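Side-chain contacts in ribosome maturation protein SDO1 homolog (Methanothermobacter thermautotrophicus, PDB 2WBM), which probably binds the ribosome and takes part in its maturation, as an RNA-binding archaeal member of the SDO1/SBDS family: residues K127-A132 with K144-A149; I169-I174 with I178-E183; G207-E212 with G218-V223; S233-L238 with G244-R249. One frame throughout, in Å; residues are numbered along the deposited sequence. Where two conformers were deposited one is given.

Contact 1. Residues K127-A132 with K144-A149; sequences KIAREA and KRIEKA
Two helices of the SBDS domain II bundle meet where Ile-128 and Ala-129, near the C-terminal end of helix 110-131, receive Ile-146 of helix 143-152. The nearest CA atoms, of Ala-129 and Ile-146, are 6.6 Å apart, and the small alanine makes room for this approach: Ile-146 CG1 rests 4.2 Å from Ala-129 CB. Most of the contact is apolar packing between the two isoleucines. Ile-128 CG2, anti to its own backbone N (CG1 at chi1 -63°), reaches across to Ile-146 CD1 at 3.8 Å and to Ile-146 CG2 at 3.9 Å, so one methyl touches both terminal carbons of its partner. Ile-146 presents that pair because chi2 of -50° folds CD1 back instead of extending it. All three residues are buried, and no hydrogen bond crosses between the segments. Polar side chains lie elsewhere on the helices: Lys-127 NZ bonds Glu-131 OE2 at 2.8 Å, one turn on, meeting it from above the carboxylate plane, and Glu-131 OE1 has a second partner in Lys-184. The carboxylate is thus held from two lysines, which probably favours its ionised form. Ile-128 also touches Val-167 and Val-170 of helix 163-174, while Ile-146 touches Ile-180. Aliphatic side chains meeting from three helices are characteristic of a small three-helix bundle, the fold known for domain II in this family.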
# COMPACT_ATOMS: atom_id res chain seq x y z
N LYS A 127 2.45 7.03 -3.16
CA LYS A 127 1.41 6.41 -3.97
C LYS A 127 0.57 7.49 -4.65
O LYS A 127 0.26 7.38 -5.83
CB LYS A 127 0.53 5.46 -3.13
CG LYS A 127 -0.64 4.84 -3.91
CD LYS A 127 -0.15 3.90 -5.01
CE LYS A 127 -1.28 3.03 -5.53
NZ LYS A 127 -0.83 2.28 -6.74
N ILE A 128 0.22 8.53 -3.90
CA ILE A 128 -0.49 9.67 -4.50
C ILE A 128 0.35 10.35 -5.59
O ILE A 128 -0.15 10.61 -6.68
CB ILE A 128 -0.99 10.70 -3.45
CG1 ILE A 128 -2.01 10.03 -2.51
CG2 ILE A 128 -1.58 11.94 -4.15
CD1 ILE A 128 -2.49 10.93 -1.34
N ALA A 129 1.63 10.60 -5.30
CA ALA A 129 2.53 11.25 -6.27
C ALA A 129 2.69 10.41 -7.54
O ALA A 129 2.82 10.96 -8.62
CB ALA A 129 3.89 11.52 -5.66
N ARG A 130 2.68 9.09 -7.37
CA ARG A 130 2.80 8.14 -8.49
C ARG A 130 1.56 8.15 -9.38
O ARG A 130 1.66 8.14 -10.62
CB ARG A 130 3.07 6.76 -7.90
CG ARG A 130 3.00 5.56 -8.82
CD ARG A 130 3.17 4.31 -7.94
NE ARG A 130 4.34 4.43 -7.05
CZ ARG A 130 4.37 4.12 -5.75
NH1 ARG A 130 3.29 3.66 -5.13
NH2 ARG A 130 5.49 4.28 -5.06
N GLU A 131 0.37 8.17 -8.77
CA GLU A 131 -0.86 7.97 -9.54
C GLU A 131 -1.49 9.26 -10.04
O GLU A 131 -2.28 9.23 -10.98
CB GLU A 131 -1.89 7.17 -8.73
CG GLU A 131 -1.41 5.80 -8.22
CD GLU A 131 -1.21 4.76 -9.32
OE1 GLU A 131 -1.75 4.90 -10.45
OE2 GLU A 131 -0.49 3.78 -9.06
N ALA A 132 -1.16 10.37 -9.40
CA ALA A 132 -1.90 11.62 -9.62
C ALA A 132 -1.34 12.50 -10.73
O ALA A 132 -0.15 12.44 -11.06
CB ALA A 132 -1.98 12.42 -8.34
N LYS A 144 6.87 16.26 -2.67
CA LYS A 144 6.88 17.43 -1.78
C LYS A 144 5.58 18.25 -1.83
O LYS A 144 5.16 18.80 -0.82
CB LYS A 144 8.08 18.34 -2.08
CG LYS A 144 9.42 17.78 -1.65
CD LYS A 144 10.57 18.62 -2.21
CE LYS A 144 11.90 17.90 -2.09
NZ LYS A 144 12.28 17.62 -0.67
N ARG A 145 4.96 18.32 -3.01
CA ARG A 145 3.73 19.09 -3.18
C ARG A 145 2.54 18.39 -2.52
O ARG A 145 1.70 19.05 -1.89
CB ARG A 145 3.43 19.33 -4.67
CG ARG A 145 2.33 20.36 -4.92
CD ARG A 145 2.80 21.74 -4.52
NE ARG A 145 1.72 22.71 -4.30
CZ ARG A 145 0.97 22.77 -3.21
NH1 ARG A 145 1.13 21.91 -2.21
NH2 ARG A 145 0.03 23.71 -3.11
N ILE A 146 2.50 17.07 -2.66
CA ILE A 146 1.49 16.24 -2.02
C ILE A 146 1.62 16.37 -0.50
O ILE A 146 0.62 16.54 0.20
CB ILE A 146 1.62 14.75 -2.42
CG1 ILE A 146 1.45 14.55 -3.95
CG2 ILE A 146 0.65 13.87 -1.64
CD1 ILE A 146 0.24 15.21 -4.55
N GLU A 147 2.85 16.29 -0.01
CA GLU A 147 3.11 16.43 1.42
C GLU A 147 2.61 17.78 1.95
O GLU A 147 1.98 17.84 3.02
CB GLU A 147 4.61 16.28 1.70
CG GLU A 147 4.99 16.33 3.17
CD GLU A 147 6.47 16.14 3.39
OE1 GLU A 147 7.27 16.71 2.62
OE2 GLU A 147 6.85 15.43 4.34
N LYS A 148 2.89 18.85 1.21
CA LYS A 148 2.46 20.18 1.60
C LYS A 148 0.94 20.29 1.66
O LYS A 148 0.40 20.92 2.58
CB LYS A 148 3.06 21.25 0.67
CG LYS A 148 4.49 21.68 1.05
CD LYS A 148 5.23 20.58 1.83
CE LYS A 148 6.69 20.45 1.41
NZ LYS A 148 7.12 19.03 1.58
N ALA A 149 0.27 19.68 0.69
CA ALA A 149 -1.20 19.64 0.64
C ALA A 149 -1.79 18.90 1.85
O ALA A 149 -2.78 19.35 2.43
CB ALA A 149 -1.67 18.98 -0.66

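Contact 2. Residues I169-I174 with I178-E183; sequences IVLKAI and IPIKFE
Leu-171 is the centre of the tight part, its two methyls serving different partners. CD2 lies over one face of Phe-182, 3.8 Å from the ring centroid and 15° off the normal, a CH-pi contact displaced toward the rim. CD1 instead packs on Ile-180, 3.9 Å from both CG1 and CG2 of that residue. With CG anti to the backbone N (chi1 -180°), Leu-171 directs its fork between Ile-180 and Phe-182. One turn on, Ile-174 CD1 meets Ile-180 CD1 at 4.0 Å. At the base the backbone closes the turn: Ile-178 N donates to Ile-174 O at 3.0 Å, nearly straight at 161°. The other side of segment 178-183 is looser. Lys-181 starts away from the helix and is exposed, and its NZ reaches Glu-183 OE1 at 3.2 Å, a salt bridge along the segment, away from the packed side. Ile-180 also touches Ile-128 and Ile-146, so the apolar side continues into the helical core. The contact is an alpha-beta connection: the chain that follows the helix, becoming a strand at Lys-181, folds back to pack one side on it, here within domain II, with the strand running on into the C-terminal sheet.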
# COMPACT_ATOMS: atom_id res chain seq x y z
N ILE A 169 -8.82 8.15 1.14
CA ILE A 169 -9.21 9.12 2.18
C ILE A 169 -8.38 10.41 2.05
O ILE A 169 -8.93 11.52 2.03
CB ILE A 169 -9.01 8.52 3.60
CG1 ILE A 169 -9.95 7.33 3.80
CG2 ILE A 169 -9.23 9.60 4.68
CD1 ILE A 169 -9.67 6.50 5.07
N VAL A 170 -7.07 10.25 1.95
CA VAL A 170 -6.17 11.40 1.88
C VAL A 170 -6.38 12.19 0.58
O VAL A 170 -6.43 13.43 0.59
CB VAL A 170 -4.69 10.98 2.06
CG1 VAL A 170 -3.76 12.16 1.86
CG2 VAL A 170 -4.46 10.36 3.45
N LEU A 171 -6.55 11.47 -0.53
CA LEU A 171 -6.78 12.16 -1.80
C LEU A 171 -8.00 13.08 -1.70
O LEU A 171 -7.95 14.24 -2.13
CB LEU A 171 -6.95 11.15 -2.94
CG LEU A 171 -7.20 11.72 -4.34
CD1 LEU A 171 -6.04 12.61 -4.79
CD2 LEU A 171 -7.45 10.58 -5.33
N LYS A 172 -9.08 12.57 -1.11
CA LYS A 172 -10.30 13.34 -0.93
C LYS A 172 -10.06 14.59 -0.07
O LYS A 172 -10.59 15.67 -0.38
CB LYS A 172 -11.40 12.47 -0.32
CG LYS A 172 -12.78 12.89 -0.71
CD LYS A 172 -13.84 12.38 0.25
CE LYS A 172 -15.21 12.95 -0.12
NZ LYS A 172 -16.22 12.66 0.92
N ALA A 173 -9.26 14.43 0.99
CA ALA A 173 -8.93 15.54 1.88
C ALA A 173 -8.10 16.64 1.20
O ALA A 173 -8.32 17.83 1.45
CB ALA A 173 -8.21 15.02 3.14
N ILE A 174 -7.16 16.26 0.34
CA ILE A 174 -6.27 17.25 -0.27
C ILE A 174 -6.77 17.88 -1.58
O ILE A 174 -6.23 18.90 -2.03
CB ILE A 174 -4.84 16.71 -0.47
CG1 ILE A 174 -4.82 15.60 -1.54
CG2 ILE A 174 -4.23 16.26 0.87
CD1 ILE A 174 -3.43 15.11 -1.92
N ILE A 178 -5.26 21.31 -3.59
CA ILE A 178 -4.61 21.35 -4.91
C ILE A 178 -5.44 20.66 -5.98
O ILE A 178 -6.25 19.78 -5.67
CB ILE A 178 -3.19 20.73 -4.90
CG1 ILE A 178 -3.17 19.37 -4.19
CG2 ILE A 178 -2.19 21.72 -4.30
CD1 ILE A 178 -1.97 18.51 -4.56
N PRO A 179 -5.24 21.06 -7.26
CA PRO A 179 -5.94 20.42 -8.36
C PRO A 179 -5.33 19.05 -8.56
O PRO A 179 -4.15 18.95 -8.89
CB PRO A 179 -5.62 21.32 -9.57
CG PRO A 179 -5.01 22.56 -9.01
CD PRO A 179 -4.37 22.15 -7.73
N ILE A 180 -6.12 18.00 -8.36
CA ILE A 180 -5.57 16.65 -8.35
C ILE A 180 -6.58 15.57 -8.71
O ILE A 180 -7.76 15.64 -8.32
CB ILE A 180 -4.90 16.33 -6.98
CG1 ILE A 180 -4.06 15.05 -7.06
CG2 ILE A 180 -5.94 16.32 -5.84
CD1 ILE A 180 -3.05 14.90 -5.93
N LYS A 181 -6.10 14.57 -9.45
CA LYS A 181 -6.91 13.46 -9.91
C LYS A 181 -5.96 12.31 -10.18
O LYS A 181 -4.84 12.53 -10.63
CB LYS A 181 -7.60 13.87 -11.21
CG LYS A 181 -8.71 12.96 -11.69
CD LYS A 181 -9.25 13.45 -13.04
CE LYS A 181 -10.38 12.57 -13.57
NZ LYS A 181 -9.92 11.21 -13.97
N PHE A 182 -6.39 11.09 -9.90
CA PHE A 182 -5.67 9.89 -10.32
C PHE A 182 -6.00 9.65 -11.79
O PHE A 182 -7.16 9.62 -12.18
CB PHE A 182 -6.09 8.68 -9.49
CG PHE A 182 -5.38 8.56 -8.17
CD1 PHE A 182 -4.67 9.64 -7.63
CD2 PHE A 182 -5.44 7.38 -7.44
CE1 PHE A 182 -4.02 9.53 -6.39
CE2 PHE A 182 -4.80 7.26 -6.21
CZ PHE A 182 -4.09 8.34 -5.69
N GLU A 183 -4.96 9.51 -12.60
CA GLU A 183 -5.16 9.27 -14.03
C GLU A 183 -3.95 8.59 -14.63
O GLU A 183 -2.81 8.99 -14.38
CB GLU A 183 -5.43 10.59 -14.77
CG GLU A 183 -6.01 10.41 -16.16
CD GLU A 183 -6.74 11.65 -16.66
OE1 GLU A 183 -7.60 12.19 -15.91
OE2 GLU A 183 -6.48 12.07 -17.80

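Contact 3. Residues G207-E212 with G218-V223; sequences GKITNE and GSWIAV
Ile-209 touches first: its CD1 lies 4.1 Å from Trp-220 CH2 at the indole edge, the two side chains coming from opposite directions, and its CA points a C-H at Val-223 O. Thr-210 follows at a corner of the chain. Its N donates to Val-223 O at 2.9 Å, and OG1, placed between the backbone N and carbonyl carbon, adds a weak bond of 3.4 Å to that same oxygen. Asn-211 then accepts from Val-223 N through its own O, at 2.7 Å and 169°. Thr-210 and Asn-211 therefore both face Val-223, which defines a classic beta bulge. The Asn-211 side chain lies beside that of Val-223, pointing the same way, with ND2 4.0 Å from Val-223 CB. Glu-212 lies on the other face with Ala-222, their CA atoms 4.1 Å apart in a non-hydrogen-bonded pair. Its chain, with chi1 at 49° and a bend at chi2, turns to Trp-220: Glu-212 OE2 accepts a hydrogen bond from Trp-220 NE1 at 3.1 Å and 171° through its anti lone pair, almost in the ring plane. This bond ties the indole edge to the carboxylate, whose plane is turned away from that of the ring. The hairpin 208-214/220-227 forms one side of the C-terminal sheet. Strand 181-191 pairs with 220-227 on its other flank, and helix 196-206 brings Ile-203 against both Ile-209 and Trp-220.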
# COMPACT_ATOMS: atom_id res chain seq x y z
N GLY A 207 4.92 0.68 -16.39
CA GLY A 207 3.59 0.48 -16.90
C GLY A 207 3.47 -0.68 -17.85
O GLY A 207 4.29 -1.62 -17.81
N LYS A 208 2.43 -0.63 -18.67
CA LYS A 208 2.08 -1.73 -19.56
C LYS A 208 2.14 -1.26 -21.00
O LYS A 208 1.62 -0.19 -21.32
CB LYS A 208 0.67 -2.24 -19.26
CG LYS A 208 0.43 -2.68 -17.81
CD LYS A 208 1.31 -3.85 -17.42
CE LYS A 208 1.10 -4.22 -15.96
NZ LYS A 208 1.98 -5.36 -15.58
N ILE A 209 2.75 -2.07 -21.86
CA ILE A 209 2.80 -1.77 -23.30
C ILE A 209 1.46 -2.10 -23.93
O ILE A 209 1.01 -3.25 -23.87
CB ILE A 209 3.94 -2.57 -23.98
CG1 ILE A 209 5.28 -2.15 -23.39
CG2 ILE A 209 3.89 -2.40 -25.52
CD1 ILE A 209 6.44 -3.07 -23.79
N THR A 210 0.82 -1.10 -24.53
CA THR A 210 -0.49 -1.31 -25.17
C THR A 210 -0.32 -1.56 -26.67
O THR A 210 -1.15 -2.19 -27.30
CB THR A 210 -1.43 -0.11 -24.93
OG1 THR A 210 -0.86 1.07 -25.51
CG2 THR A 210 -1.65 0.10 -23.43
N ASN A 211 0.75 -1.00 -27.24
CA ASN A 211 1.05 -1.17 -28.65
C ASN A 211 2.56 -1.05 -28.82
O ASN A 211 3.23 -0.30 -28.10
CB ASN A 211 0.36 -0.10 -29.55
CG ASN A 211 -1.12 0.05 -29.30
OD1 ASN A 211 -1.98 -0.51 -30.02
ND2 ASN A 211 -1.44 0.83 -28.29
N GLU A 212 3.12 -1.80 -29.77
CA GLU A 212 4.52 -1.65 -30.10
C GLU A 212 4.76 -2.08 -31.53
O GLU A 212 4.09 -2.99 -32.01
CB GLU A 212 5.42 -2.44 -29.14
CG GLU A 212 5.03 -3.91 -28.89
CD GLU A 212 5.40 -4.84 -30.04
OE1 GLU A 212 4.57 -5.72 -30.38
OE2 GLU A 212 6.48 -4.67 -30.61
N GLY A 218 14.52 0.62 -38.42
CA GLY A 218 15.19 -0.22 -37.42
C GLY A 218 14.94 0.19 -35.99
O GLY A 218 15.33 -0.53 -35.06
N SER A 219 14.30 1.34 -35.78
CA SER A 219 13.94 1.75 -34.41
C SER A 219 12.68 1.02 -33.94
O SER A 219 12.03 0.32 -34.71
CB SER A 219 13.78 3.27 -34.29
OG SER A 219 12.73 3.74 -35.11
N TRP A 220 12.34 1.21 -32.67
CA TRP A 220 11.20 0.53 -32.09
C TRP A 220 10.35 1.55 -31.36
O TRP A 220 10.86 2.34 -30.58
CB TRP A 220 11.66 -0.55 -31.12
CG TRP A 220 10.58 -1.36 -30.46
CD1 TRP A 220 9.71 -2.25 -31.06
CD2 TRP A 220 10.30 -1.42 -29.05
NE1 TRP A 220 8.90 -2.83 -30.11
CE2 TRP A 220 9.23 -2.33 -28.87
CE3 TRP A 220 10.83 -0.76 -27.93
CZ2 TRP A 220 8.71 -2.63 -27.60
CZ3 TRP A 220 10.30 -1.05 -26.66
CH2 TRP A 220 9.24 -1.98 -26.52
N ILE A 221 9.06 1.53 -31.66
CA ILE A 221 8.12 2.43 -31.00
C ILE A 221 7.25 1.60 -30.06
O ILE A 221 6.82 0.51 -30.41
CB ILE A 221 7.22 3.16 -32.01
CG1 ILE A 221 8.05 4.24 -32.73
CG2 ILE A 221 5.98 3.76 -31.29
CD1 ILE A 221 7.28 4.99 -33.83
N ALA A 222 7.03 2.11 -28.85
CA ALA A 222 6.08 1.48 -27.93
C ALA A 222 5.17 2.55 -27.36
O ALA A 222 5.60 3.68 -27.12
CB ALA A 222 6.79 0.76 -26.82
N VAL A 223 3.91 2.20 -27.21
CA VAL A 223 2.96 3.02 -26.47
C VAL A 223 2.81 2.37 -25.10
O VAL A 223 2.54 1.17 -25.01
CB VAL A 223 1.64 3.11 -27.21
CG1 VAL A 223 0.62 3.95 -26.42
CG2 VAL A 223 1.90 3.72 -28.61

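Contact 4. Residues S233-L238 with G244-R249; sequences SFYQKL and GNVETR
The 233-238 part of helix 231-241 runs past the strand with CA atoms 7.4 Å apart between Tyr-235 and Thr-248 and 6.9 Å between Leu-238 and Val-246, so a step of one turn along the helix answers a backward step of two residues along the other segment. Side chains from both segments fill the gap. Tyr-235, its CG anti to the backbone N at chi1 178°, swings its ring toward the strand. Ring atom CD1 comes 3.4 Å from Thr-248 OG1, which approaches obliquely and is not hydrogen-bonded to it, and 3.8 Å from Thr-248 CG2, which sits at the ring edge in plane. A water in the plane of the ring, at its edge, is 2.8 Å from Tyr-235 OH and donates to Val-246 O at 2.9 Å. The bridge links the helix side chain to the strand-side backbone and fixes where the phenol end lies. Val-246 CG1 lies between the Tyr-235 ring and the Leu-238 backbone. One turn further along the helix, Leu-238 CB faces Val-246 CG2 at 4.3 Å, and Leu-238 CD1 reaches Thr-248 CG2, also at 4.3 Å; these are loose apolar contacts. Leu-238 CD1 additionally lies over a face of Phe-234, one turn back. Thr-248 OG1 hydrogen-bonds a glycerol, probably from the crystallisation liquor. Before the strand, Asn-245 centres an inverse gamma turn. Strand 247-250 pairs with 181-191, whose Ile-189 touches both Leu-238 and Thr-248, while Phe-234 packs on Ile-203 of helix 196-206 and on Val-224 and Ile-226 of strand 220-227.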
# COMPACT_ATOMS: atom_id res chain seq x y z
N SER A 233 9.76 10.68 -14.18
CA SER A 233 10.64 9.57 -13.79
C SER A 233 10.83 8.60 -14.95
O SER A 233 11.93 8.08 -15.17
CB SER A 233 10.04 8.85 -12.58
OG SER A 233 10.74 7.65 -12.30
N PHE A 234 9.76 8.37 -15.69
CA PHE A 234 9.77 7.47 -16.85
C PHE A 234 10.71 7.99 -17.91
O PHE A 234 11.57 7.24 -18.42
CB PHE A 234 8.35 7.33 -17.42
CG PHE A 234 8.21 6.29 -18.51
CD1 PHE A 234 8.74 5.01 -18.36
CD2 PHE A 234 7.51 6.59 -19.67
CE1 PHE A 234 8.58 4.04 -19.36
CE2 PHE A 234 7.34 5.61 -20.69
CZ PHE A 234 7.87 4.33 -20.52
N TYR A 235 10.57 9.27 -18.24
CA TYR A 235 11.46 9.89 -19.21
C TYR A 235 12.91 9.81 -18.74
O TYR A 235 13.81 9.46 -19.51
CB TYR A 235 11.07 11.36 -19.48
CG TYR A 235 12.04 11.98 -20.46
CD1 TYR A 235 11.93 11.71 -21.83
CD2 TYR A 235 13.10 12.78 -20.02
CE1 TYR A 235 12.84 12.25 -22.74
CE2 TYR A 235 14.02 13.31 -20.93
CZ TYR A 235 13.87 13.04 -22.28
OH TYR A 235 14.76 13.56 -23.19
N GLN A 236 13.15 10.13 -17.46
CA GLN A 236 14.50 10.12 -16.91
C GLN A 236 15.16 8.74 -17.02
O GLN A 236 16.32 8.64 -17.42
CB GLN A 236 14.51 10.62 -15.46
CG GLN A 236 15.89 11.00 -14.95
CD GLN A 236 15.82 11.73 -13.62
OE1 GLN A 236 14.90 11.52 -12.83
NE2 GLN A 236 16.79 12.61 -13.37
N LYS A 237 14.42 7.68 -16.67
CA LYS A 237 14.97 6.32 -16.71
C LYS A 237 15.28 5.88 -18.13
O LYS A 237 16.32 5.26 -18.38
CB LYS A 237 14.06 5.30 -16.02
CG LYS A 237 14.02 5.42 -14.49
CD LYS A 237 15.33 5.03 -13.82
CE LYS A 237 15.33 5.46 -12.36
NZ LYS A 237 16.63 5.18 -11.67
N LEU A 238 14.39 6.22 -19.06
CA LEU A 238 14.56 5.88 -20.47
C LEU A 238 15.75 6.63 -21.06
O LEU A 238 16.57 6.06 -21.79
CB LEU A 238 13.29 6.17 -21.27
CG LEU A 238 12.09 5.25 -21.07
CD1 LEU A 238 10.87 5.85 -21.78
CD2 LEU A 238 12.39 3.84 -21.56
N GLY A 244 20.33 9.12 -23.81
CA GLY A 244 19.74 10.27 -24.48
C GLY A 244 19.12 9.95 -25.82
O GLY A 244 18.49 10.81 -26.45
N ASN A 245 19.29 8.71 -26.28
CA ASN A 245 18.75 8.30 -27.58
C ASN A 245 17.32 7.82 -27.47
O ASN A 245 17.02 6.64 -27.68
CB ASN A 245 19.65 7.25 -28.23
CG ASN A 245 20.99 7.80 -28.62
OD1 ASN A 245 21.16 8.36 -29.70
ND2 ASN A 245 21.97 7.66 -27.73
N VAL A 246 16.43 8.74 -27.12
CA VAL A 246 15.01 8.42 -26.92
C VAL A 246 14.17 9.63 -27.29
O VAL A 246 14.60 10.79 -27.13
CB VAL A 246 14.71 7.96 -25.46
CG1 VAL A 246 15.11 9.02 -24.42
CG2 VAL A 246 13.23 7.58 -25.29
N GLU A 247 12.98 9.36 -27.80
CA GLU A 247 12.01 10.39 -28.11
C GLU A 247 10.72 9.97 -27.42
O GLU A 247 10.32 8.80 -27.50
CB GLU A 247 11.86 10.44 -29.62
CG GLU A 247 10.84 11.42 -30.15
CD GLU A 247 10.73 11.34 -31.68
OE1 GLU A 247 11.79 11.24 -32.34
OE2 GLU A 247 9.60 11.39 -32.21
N THR A 248 10.08 10.89 -26.70
CA THR A 248 8.82 10.56 -26.04
C THR A 248 7.78 11.65 -26.28
O THR A 248 8.13 12.81 -26.51
CB THR A 248 8.97 10.37 -24.50
OG1 THR A 248 9.26 11.62 -23.87
CG2 THR A 248 10.04 9.33 -24.15
N ARG A 249 6.51 11.28 -26.25
CA ARG A 249 5.43 12.26 -26.31
C ARG A 249 4.20 11.68 -25.67
O ARG A 249 4.02 10.46 -25.66
CB ARG A 249 5.13 12.70 -27.75
CG ARG A 249 4.53 11.62 -28.63
CD ARG A 249 4.02 12.20 -29.95
NE ARG A 249 3.35 11.16 -30.72
CZ ARG A 249 3.97 10.35 -31.58
NH1 ARG A 249 5.27 10.49 -31.82
NH2 ARG A 249 3.27 9.42 -32.23
O HOH W 1 14.14 13.40 -25.88

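The four contacts follow one another in series along the chain and fall into two groups. Contacts 1 and 2, with centres 8 Å apart, both lie in domain II, contact 2 adding the start of strand 181-191, and touch directly, for instance through Ile-146 CD1 and Ile-180 CD1 at 3.6 Å. Contacts 3 and 4, 13 Å apart, belong to the C-terminal domain, whose strand-helix-strand-strand-helix-strand order and antiparallel sheet fit a ferredoxin-like fold. Between the groups, centres are 22 to 30 Å apart and no atoms touch. Strand 181-191 is the link: it starts in contact 2 and continues between strands 220-227 and 247-250, joining two compact modules, which is consistent with the conformational flexibility associated with this protein.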